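Local coordinates for glycerophosphodiester phosphodiesterase (Parabacteroides distasonis, PDB 3NO3), which belongs to the glycerophosphoryl diester phosphodiesterase family, adopts a TIM-barrel type of fold and carries a magnesium ion in the model, at residues Lys81-Leu85 against Glu86-Lys90; Gln64-Tyr68 against Asp69-Asp73; Leu175-Tyr179 against Lys180-Ser184; Ser106-Thr109 against Pro110-Arg114. All coordinates share one frame; numbering follows the deposited sequence.

Interaction 1: Lys81-Leu85 against Glu86-Lys90; sequences KLPTL and EQYLK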
# COMPACT_ATOMS: atom_id res chain seq x y z
N LYS A 81 15.42 1.21 13.90
CA LYS A 81 16.30 1.19 12.75
C LYS A 81 15.47 1.04 11.47
O LYS A 81 14.37 0.47 11.49
CB LYS A 81 17.36 0.05 12.85
CG LYS A 81 18.63 0.39 13.69
CD LYS A 81 19.66 -0.81 13.73
N LEU A 82 15.98 1.59 10.38
CA LEU A 82 15.39 1.42 9.06
C LEU A 82 15.04 -0.05 8.85
O LEU A 82 15.93 -0.85 8.92
CB LEU A 82 16.39 1.85 7.98
CG LEU A 82 15.95 1.71 6.52
CD1 LEU A 82 14.74 2.61 6.23
CD2 LEU A 82 17.14 2.03 5.60
N PRO A 83 13.75 -0.40 8.57
CA PRO A 83 13.46 -1.84 8.43
C PRO A 83 13.90 -2.38 7.08
O PRO A 83 13.70 -1.71 6.05
CB PRO A 83 11.93 -1.91 8.53
CG PRO A 83 11.50 -0.66 9.16
CD PRO A 83 12.50 0.37 8.69
N THR A 84 14.43 -3.59 7.06
CA THR A 84 14.49 -4.35 5.80
C THR A 84 13.08 -4.85 5.54
O THR A 84 12.27 -5.00 6.47
CB THR A 84 15.48 -5.51 5.83
OG1 THR A 84 15.08 -6.45 6.83
CG2 THR A 84 16.93 -5.03 6.14
N LEU A 85 12.79 -5.12 4.27
CA LEU A 85 11.54 -5.76 3.91
C LEU A 85 11.45 -7.11 4.57
O LEU A 85 10.39 -7.49 5.09
CB LEU A 85 11.40 -5.93 2.39
CG LEU A 85 10.12 -6.68 1.92
CD1 LEU A 85 8.83 -5.89 2.39
CD2 LEU A 85 10.15 -6.94 0.34
N GLU A 86 12.56 -7.85 4.60
CA GLU A 86 12.58 -9.12 5.29
C GLU A 86 12.12 -9.01 6.74
O GLU A 86 11.33 -9.84 7.17
CB GLU A 86 13.98 -9.71 5.28
CG GLU A 86 14.11 -11.10 5.91
CD GLU A 86 15.55 -11.60 6.02
OE1 GLU A 86 16.49 -10.76 6.18
OE2 GLU A 86 15.73 -12.87 5.97
N GLN A 87 12.66 -8.05 7.47
CA GLN A 87 12.20 -7.82 8.87
C GLN A 87 10.71 -7.49 8.95
O GLN A 87 9.97 -7.95 9.87
CB GLN A 87 12.97 -6.66 9.50
CG GLN A 87 14.42 -7.04 9.87
CD GLN A 87 15.35 -5.87 10.00
OE1 GLN A 87 14.94 -4.70 9.95
NE2 GLN A 87 16.62 -6.17 10.23
N TYR A 88 10.25 -6.69 8.00
CA TYR A 88 8.83 -6.25 7.97
C TYR A 88 7.95 -7.45 7.77
O TYR A 88 6.96 -7.62 8.50
CB TYR A 88 8.59 -5.17 6.87
CG TYR A 88 7.68 -4.04 7.31
CD1 TYR A 88 8.13 -3.07 8.17
CD2 TYR A 88 6.36 -3.96 6.87
CE1 TYR A 88 7.32 -2.01 8.60
CE2 TYR A 88 5.54 -2.89 7.28
CZ TYR A 88 6.03 -1.93 8.14
OH TYR A 88 5.19 -0.92 8.59
N LEU A 89 8.35 -8.31 6.82
CA LEU A 89 7.62 -9.53 6.54
C LEU A 89 7.72 -10.59 7.62
O LEU A 89 6.74 -11.30 7.85
CB LEU A 89 8.07 -10.10 5.17
CG LEU A 89 7.78 -9.12 4.02
CD1 LEU A 89 8.19 -9.76 2.71
CD2 LEU A 89 6.33 -8.59 3.97
N LYS A 90 8.86 -10.71 8.31
CA LYS A 90 8.98 -11.65 9.41
C LYS A 90 7.96 -11.28 10.49
O LYS A 90 7.28 -12.15 11.07
CB LYS A 90 10.42 -11.67 9.95
CG LYS A 90 10.72 -12.60 11.14
CD LYS A 90 12.24 -12.71 11.41
CE LYS A 90 12.60 -13.43 12.72
NZ LYS A 90 12.05 -12.75 13.95
O HOH W 1 16.31 -2.84 11.23
O HOH W 2 16.81 -8.41 7.32
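Thr84 OG1 accepts the backbone N-H of Gln87 at 3.0 Å between OG1 and N, and a water that also donates to Glu86 OE1 lies within bonding distance of the same hydroxyl. With chi1 at 62°, OG1 sits between the threonine's own N and carbonyl carbon, which turns it up to the first turn of the helix. The reciprocal bond runs from Thr84 N to Gln87 OE1 (3.1 Å, 161° at the hydrogen); the donor stands above the amide carbonyl plane instead of on a lone pair. Gln87 reaches back because its chain, extended beyond CG, passes across the threonine hydroxyl, and a second water links its OE1 to Leu82 O. The far carboxylate oxygen of Glu86 pairs with Arg126. On the buried side Leu85 CG meets Leu89 CD1 at 3.7 Å, one helical turn on, and both leucines pack against Met123 of helix 110-126. Pro83 CB touches Tyr88 CD1 at 4.0 Å, while the tyrosine ring also meets Phe40 and helix 24-32. The paired side-chain-to-backbone bonds of Thr84 and Gln87 form a capping box, here opening helix 85-94 on the outside of the barrel.

Interaction 2: Gln64-Tyr68 against Asp69-Asp73; sequences QSCTY and DELKD
Thr67 N donates to Glu70 OE2 at 3.0 Å, the firm half of a capping box at the start of the short helix 68-71. The carboxylate oxygen is met on its anti side, 32° out of the carboxylate plane. In return Glu70 N points at Thr67 OG1, but that bond is long and weak at 3.4 Å. Glu70 can turn back on the loop because its CG lies beside its own backbone N (chi1 -70°) and the chain then runs out extended, crossing the threonine at about a right angle. Just past the end of the helix, Lys72 NZ forms a salt bridge with Asp73 OD2 at 3.3 Å, approached from above the carboxylate plane. Outside the two segments, the backbone N of Tyr68 is taken up by Asp47, and Lys61 bonds to Glu70 O.

Packing fills in around these bonds. The Glu70 carboxylate lies against Cys66, whose CB also touches Leu71 CD2 at 4.0 Å; Leu71 continues inward to Leu82. With CG anti to the backbone N, the Tyr68 ring reaches forward along the chain to Lys72, and its hydroxyl shares a water with Lys72 O. Lys72 CB rests over one face of that ring in a CH-pi contact, 3.8 Å from the centroid and 26° off the normal, displaced toward the rim so that its nearest ring atom is CZ at 3.4 Å.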
# COMPACT_ATOMS: atom_id res chain seq x y z
N GLN A 64 17.93 4.54 -3.32
CA GLN A 64 18.12 3.69 -4.48
C GLN A 64 19.52 3.68 -5.11
O GLN A 64 19.82 2.78 -5.92
CB GLN A 64 17.02 3.96 -5.52
CG GLN A 64 15.59 3.56 -5.06
CD GLN A 64 14.54 4.00 -6.05
OE1 GLN A 64 14.84 4.25 -7.24
NE2 GLN A 64 13.30 4.09 -5.58
N SER A 65 20.35 4.67 -4.77
CA SER A 65 21.73 4.73 -5.21
C SER A 65 22.71 4.45 -4.10
O SER A 65 23.91 4.43 -4.38
CB SER A 65 22.04 6.06 -5.96
OG SER A 65 21.86 7.21 -5.15
N CYS A 66 22.22 4.17 -2.86
CA CYS A 66 23.10 3.94 -1.72
C CYS A 66 23.15 2.42 -1.47
O CYS A 66 22.18 1.73 -1.73
CB CYS A 66 22.60 4.65 -0.47
SG CYS A 66 23.04 6.38 -0.50
N THR A 67 24.22 1.92 -0.91
CA THR A 67 24.23 0.53 -0.43
C THR A 67 23.47 0.40 0.89
O THR A 67 23.32 1.37 1.64
CB THR A 67 25.62 0.02 -0.19
OG1 THR A 67 26.22 0.82 0.83
CG2 THR A 67 26.47 -0.01 -1.52
N TYR A 68 22.98 -0.80 1.18
CA TYR A 68 22.30 -1.04 2.46
C TYR A 68 23.21 -0.71 3.67
O TYR A 68 22.75 -0.13 4.68
CB TYR A 68 21.71 -2.46 2.53
CG TYR A 68 21.10 -2.75 3.87
CD1 TYR A 68 19.99 -2.02 4.34
CD2 TYR A 68 21.68 -3.67 4.73
CE1 TYR A 68 19.45 -2.23 5.60
CE2 TYR A 68 21.15 -3.90 6.01
CZ TYR A 68 20.05 -3.18 6.43
OH TYR A 68 19.57 -3.42 7.70
N ASP A 69 24.50 -1.02 3.56
CA ASP A 69 25.49 -0.69 4.59
C ASP A 69 25.52 0.79 4.97
O ASP A 69 25.65 1.13 6.16
CB ASP A 69 26.90 -1.13 4.16
CG ASP A 69 27.88 -1.15 5.32
OD1 ASP A 69 27.67 -1.96 6.23
OD2 ASP A 69 28.85 -0.34 5.33
N GLU A 70 25.41 1.69 3.97
CA GLU A 70 25.32 3.15 4.24
C GLU A 70 24.03 3.54 5.02
O GLU A 70 24.02 4.52 5.75
CB GLU A 70 25.29 3.97 2.93
CG GLU A 70 26.54 4.02 2.14
CD GLU A 70 26.33 4.77 0.82
OE1 GLU A 70 26.41 6.02 0.82
OE2 GLU A 70 26.09 4.13 -0.22
N LEU A 71 22.94 2.79 4.83
CA LEU A 71 21.62 3.15 5.35
C LEU A 71 21.20 2.44 6.65
O LEU A 71 20.24 2.88 7.30
CB LEU A 71 20.54 2.82 4.29
CG LEU A 71 20.71 3.46 2.90
CD1 LEU A 71 19.72 2.79 1.98
CD2 LEU A 71 20.52 4.99 2.93
N LYS A 72 21.88 1.35 6.98
CA LYS A 72 21.31 0.36 7.92
C LYS A 72 21.11 0.78 9.34
O LYS A 72 20.30 0.18 10.04
CB LYS A 72 22.14 -0.93 7.95
CG LYS A 72 23.57 -0.85 8.47
CD LYS A 72 24.31 -2.24 8.24
CE LYS A 72 25.56 -2.42 9.08
NZ LYS A 72 26.29 -1.18 9.32
N ASP A 73 21.92 1.75 9.78
CA ASP A 73 21.85 2.23 11.12
C ASP A 73 21.07 3.55 11.26
O ASP A 73 20.93 4.03 12.37
CB ASP A 73 23.28 2.35 11.68
CG ASP A 73 23.94 0.97 11.87
OD1 ASP A 73 23.26 -0.02 12.30
OD2 ASP A 73 25.13 0.90 11.54
O HOH W 3 18.51 -1.49 9.03

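Interaction 3: Leu175-Tyr179 against Lys180-Ser184; sequences LDYHY and KVLQS
Lys180 CD lies in the imidazole plane at the edge of His178, and Gln183 OE1 occupies part of the Tyr179 edge, close to the ring plane and 3.8 Å from CD1; the amide nitrogen of that glutamine bonds to Glu212. As for the faces, His178 CE1 is 4.0 Å above the centre of the tyrosine ring, while Tyr179 CD2 lies over the imidazole nearer its rim. Lys180 runs alongside both rings, pointing the same way, its CG 3.6 Å from Tyr179 CE1. Tyr179 CG is set between its own N and carbonyl carbon (chi1 65°), which stands the ring up beside the histidine. The imidazole also meets Trp202 edge-to-face.

This is the turn from barrel strand 174-178 into helix 179-184, and the two short axes run nearly at right angles (95°), 6.6 Å apart at closest approach. His178 holds the N-cap position, although its carbonyl receives only weak bonds from Val181 N and Leu182 N. Gln183 N to Tyr179 O, at 2.9 Å, is the first firm bond of the helix across the junction.

On the strand side of the turn, Leu175 CB lies over the centre of one face of the Tyr177 ring, and Val181 CG1 approaches Tyr177 CD2 obliquely at 3.7 Å. Leu175 and Leu182 slide past each other in opposite directions, with CD1 of Leu175 4.0 Å from CD2 of Leu182. The Tyr177 hydroxyl bonds to Leu162 O.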
# COMPACT_ATOMS: atom_id res chain seq x y z
N LEU A 175 -7.98 -0.18 -8.93
CA LEU A 175 -7.38 1.14 -8.87
C LEU A 175 -7.24 1.54 -7.41
O LEU A 175 -8.00 1.08 -6.54
CB LEU A 175 -8.22 2.18 -9.62
CG LEU A 175 -9.64 2.59 -9.25
CD1 LEU A 175 -9.73 3.51 -8.05
CD2 LEU A 175 -10.29 3.25 -10.54
N ASP A 176 -6.27 2.41 -7.17
CA ASP A 176 -5.98 2.99 -5.87
C ASP A 176 -5.59 4.45 -6.13
O ASP A 176 -4.43 4.77 -6.34
CB ASP A 176 -4.87 2.18 -5.20
CG ASP A 176 -4.61 2.56 -3.80
OD1 ASP A 176 -5.31 3.40 -3.21
OD2 ASP A 176 -3.74 1.91 -3.21
N TYR A 177 -6.59 5.33 -6.20
CA TYR A 177 -6.43 6.65 -6.79
C TYR A 177 -6.66 7.76 -5.76
O TYR A 177 -7.40 7.57 -4.79
CB TYR A 177 -7.40 6.80 -7.96
CG TYR A 177 -7.03 6.13 -9.29
CD1 TYR A 177 -5.83 5.40 -9.49
CD2 TYR A 177 -7.87 6.32 -10.39
CE1 TYR A 177 -5.53 4.87 -10.71
CE2 TYR A 177 -7.54 5.80 -11.65
CZ TYR A 177 -6.36 5.09 -11.79
OH TYR A 177 -6.03 4.60 -13.00
N HIS A 178 -6.02 8.91 -5.99
CA HIS A 178 -6.20 10.08 -5.12
C HIS A 178 -7.67 10.49 -5.10
O HIS A 178 -8.35 10.39 -6.10
CB HIS A 178 -5.30 11.24 -5.58
CG HIS A 178 -5.30 12.42 -4.66
ND1 HIS A 178 -5.88 13.62 -5.01
CD2 HIS A 178 -4.80 12.59 -3.41
CE1 HIS A 178 -5.73 14.48 -4.01
NE2 HIS A 178 -5.07 13.88 -3.04
N TYR A 179 -8.17 10.91 -3.94
CA TYR A 179 -9.58 11.24 -3.84
C TYR A 179 -10.09 12.23 -4.89
O TYR A 179 -11.21 12.08 -5.36
CB TYR A 179 -9.97 11.67 -2.41
CG TYR A 179 -9.35 12.93 -1.89
CD1 TYR A 179 -9.92 14.17 -2.14
CD2 TYR A 179 -8.24 12.88 -1.05
CE1 TYR A 179 -9.35 15.36 -1.59
CE2 TYR A 179 -7.68 14.04 -0.51
CZ TYR A 179 -8.23 15.27 -0.80
OH TYR A 179 -7.66 16.40 -0.28
N LYS A 180 -9.28 13.20 -5.29
CA LYS A 180 -9.71 14.19 -6.30
C LYS A 180 -9.94 13.61 -7.67
O LYS A 180 -10.82 14.09 -8.41
CB LYS A 180 -8.75 15.37 -6.37
CG LYS A 180 -8.80 16.21 -5.09
CD LYS A 180 -7.95 17.48 -5.17
CE LYS A 180 -8.34 18.48 -4.07
NZ LYS A 180 -7.14 18.85 -3.31
N VAL A 181 -9.19 12.56 -7.99
CA VAL A 181 -9.42 11.82 -9.23
C VAL A 181 -10.83 11.20 -9.22
O VAL A 181 -11.56 11.30 -10.21
CB VAL A 181 -8.34 10.74 -9.49
CG1 VAL A 181 -8.68 9.92 -10.73
CG2 VAL A 181 -6.93 11.39 -9.64
N LEU A 182 -11.21 10.59 -8.09
CA LEU A 182 -12.51 9.95 -7.99
C LEU A 182 -13.64 10.96 -7.91
O LEU A 182 -14.71 10.71 -8.47
CB LEU A 182 -12.56 8.94 -6.82
CG LEU A 182 -11.55 7.80 -6.95
CD1 LEU A 182 -11.68 6.87 -5.80
CD2 LEU A 182 -11.68 7.02 -8.29
N GLN A 183 -13.38 12.11 -7.30
CA GLN A 183 -14.33 13.25 -7.39
C GLN A 183 -14.48 13.77 -8.82
O GLN A 183 -15.61 14.02 -9.25
CB GLN A 183 -13.91 14.40 -6.49
CG GLN A 183 -14.02 14.07 -5.01
CD GLN A 183 -13.42 15.16 -4.11
OE1 GLN A 183 -12.44 15.80 -4.46
NE2 GLN A 183 -14.02 15.36 -2.94
N SER A 184 -13.38 13.93 -9.53
CA SER A 184 -13.39 14.33 -10.96
C SER A 184 -13.99 13.31 -11.92
O SER A 184 -14.47 13.71 -12.97
CB SER A 184 -11.98 14.63 -11.45
OG SER A 184 -11.46 15.74 -10.75

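Interaction 4: Ser106-Thr109 against Pro110-Arg114; sequences SHDT and PERNR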
# COMPACT_ATOMS: atom_id res chain seq x y z
N SER A 106 8.71 3.98 -7.16
CA SER A 106 9.22 4.10 -8.51
C SER A 106 10.77 4.13 -8.53
O SER A 106 11.40 4.92 -7.79
CB SER A 106 8.70 5.39 -9.15
OG SER A 106 9.01 5.44 -10.53
N HIS A 107 11.35 3.29 -9.41
CA HIS A 107 12.78 3.18 -9.64
C HIS A 107 13.16 3.90 -10.90
O HIS A 107 12.29 4.47 -11.58
CB HIS A 107 13.22 1.70 -9.56
CG HIS A 107 13.13 1.16 -8.18
ND1 HIS A 107 11.92 1.02 -7.55
CD2 HIS A 107 14.07 0.83 -7.28
CE1 HIS A 107 12.13 0.62 -6.30
NE2 HIS A 107 13.43 0.50 -6.11
N ASP A 108 14.46 3.93 -11.18
CA ASP A 108 15.04 4.94 -12.12
C ASP A 108 15.00 4.63 -13.63
O ASP A 108 15.25 5.51 -14.45
CB ASP A 108 16.44 5.37 -11.61
CG ASP A 108 17.48 4.23 -11.61
OD1 ASP A 108 17.35 3.24 -12.39
OD2 ASP A 108 18.43 4.33 -10.78
N THR A 109 14.61 3.42 -13.99
CA THR A 109 14.37 3.02 -15.37
C THR A 109 13.30 1.97 -15.41
O THR A 109 13.04 1.34 -14.35
CB THR A 109 15.60 2.33 -16.03
OG1 THR A 109 15.87 1.09 -15.37
CG2 THR A 109 16.84 3.22 -16.05
N PRO A 110 12.71 1.69 -16.61
CA PRO A 110 11.77 0.56 -16.66
C PRO A 110 12.42 -0.78 -16.23
O PRO A 110 11.82 -1.51 -15.43
CB PRO A 110 11.39 0.54 -18.13
CG PRO A 110 11.38 2.03 -18.48
CD PRO A 110 12.65 2.48 -17.86
N GLU A 111 13.63 -1.07 -16.73
CA GLU A 111 14.36 -2.29 -16.33
C GLU A 111 14.62 -2.40 -14.82
O GLU A 111 14.41 -3.47 -14.25
CB GLU A 111 15.62 -2.48 -17.16
CG GLU A 111 15.27 -2.86 -18.59
CD GLU A 111 16.45 -3.07 -19.54
OE1 GLU A 111 17.48 -2.35 -19.54
OE2 GLU A 111 16.31 -4.01 -20.34
N ARG A 112 14.95 -1.29 -14.16
CA ARG A 112 15.15 -1.30 -12.69
C ARG A 112 13.86 -1.52 -11.93
O ARG A 112 13.85 -2.28 -10.91
CB ARG A 112 15.89 -0.05 -12.22
CG ARG A 112 16.39 -0.07 -10.80
CD ARG A 112 17.37 -1.22 -10.53
NE ARG A 112 17.99 -1.06 -9.23
CZ ARG A 112 18.79 -1.96 -8.69
NH1 ARG A 112 19.12 -3.06 -9.37
NH2 ARG A 112 19.32 -1.71 -7.52
N ASN A 113 12.77 -0.93 -12.40
CA ASN A 113 11.46 -1.23 -11.85
C ASN A 113 11.10 -2.69 -11.97
O ASN A 113 10.58 -3.26 -10.98
CB ASN A 113 10.36 -0.37 -12.45
CG ASN A 113 10.38 1.03 -11.87
OD1 ASN A 113 9.98 1.20 -10.74
ND2 ASN A 113 10.88 2.02 -12.63
N ARG A 114 11.42 -3.32 -13.11
CA ARG A 114 11.20 -4.76 -13.26
C ARG A 114 12.00 -5.61 -12.31
O ARG A 114 11.48 -6.58 -11.71
CB ARG A 114 11.45 -5.24 -14.67
CG ARG A 114 10.39 -4.73 -15.60
CD ARG A 114 10.41 -5.44 -16.98
NE ARG A 114 11.17 -4.65 -17.94
CZ ARG A 114 10.71 -3.61 -18.67
NH1 ARG A 114 9.45 -3.16 -18.59
NH2 ARG A 114 11.56 -3.00 -19.48
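Asn113 uses both ends of its side-chain amide to clasp the loop before its helix. OD1 accepts His107 N at 2.8 Å, a fairly straight bond (162° at the hydrogen) whose donor is tilted 30° from the carbonyl plane. ND2 gives to Thr109 O at 2.8 Å and, weakly, to His107 O at 3.0 Å. Thr109 O is therefore gripped twice by one residue: Asn113 N approaches nearly along its C=O axis in the regular helical bond, whereas ND2 stands above the carbonyl plane. At the N-cap, Thr109 OG1 accepts Arg112 N at 2.8 Å, and Pro110 follows the cap as the first helical residue.

Beyond this polar shell, the aliphatic part of Arg112 lies between neighbours, its CG 3.8 Å from His107 CB and its CB 3.6 Å from Asp108 OD1. The chain then bends at chi2 and carries the guanidinium away to Asn48. Asn113 OD1 lies near the plane of the imidazole at its edge, the amide and ring planes being almost perpendicular (89°). The histidine itself is held by a bond from Leu44 N to NE2, and Ser106 O accepts Gln64 NE2.

With both amide ends engaged, the rotation of the buried Asn113 side chain is fixed, and the 107-109 backbone is tied to the first turn of helix 110-126 through Thr109 O, His107 N and, weakly, His107 O.

How the interactions relate
Along the chain the order is interaction 2, interaction 1, interaction 4, interaction 3, each at the start of a helix in the same barrel-type fold. Interactions 1 and 2, with centres 14 Å apart, belong to the successive helices 68-71 and 85-94 and touch where Thr84 CG2 meets Tyr68 OH at 3.5 Å. Interaction 4, 18 Å from interaction 2 between centres, joins it through a probable hydrogen bond from Gln64 NE2 to Ser106 O. Interaction 3 stands apart, about 30 Å from interaction 1 between centres and on the opposite side of the chain's centre. Three helix starts thus connect, while strand 174-178, leading into interaction 3, shares a sheet with strand 99-104, which precedes interaction 4.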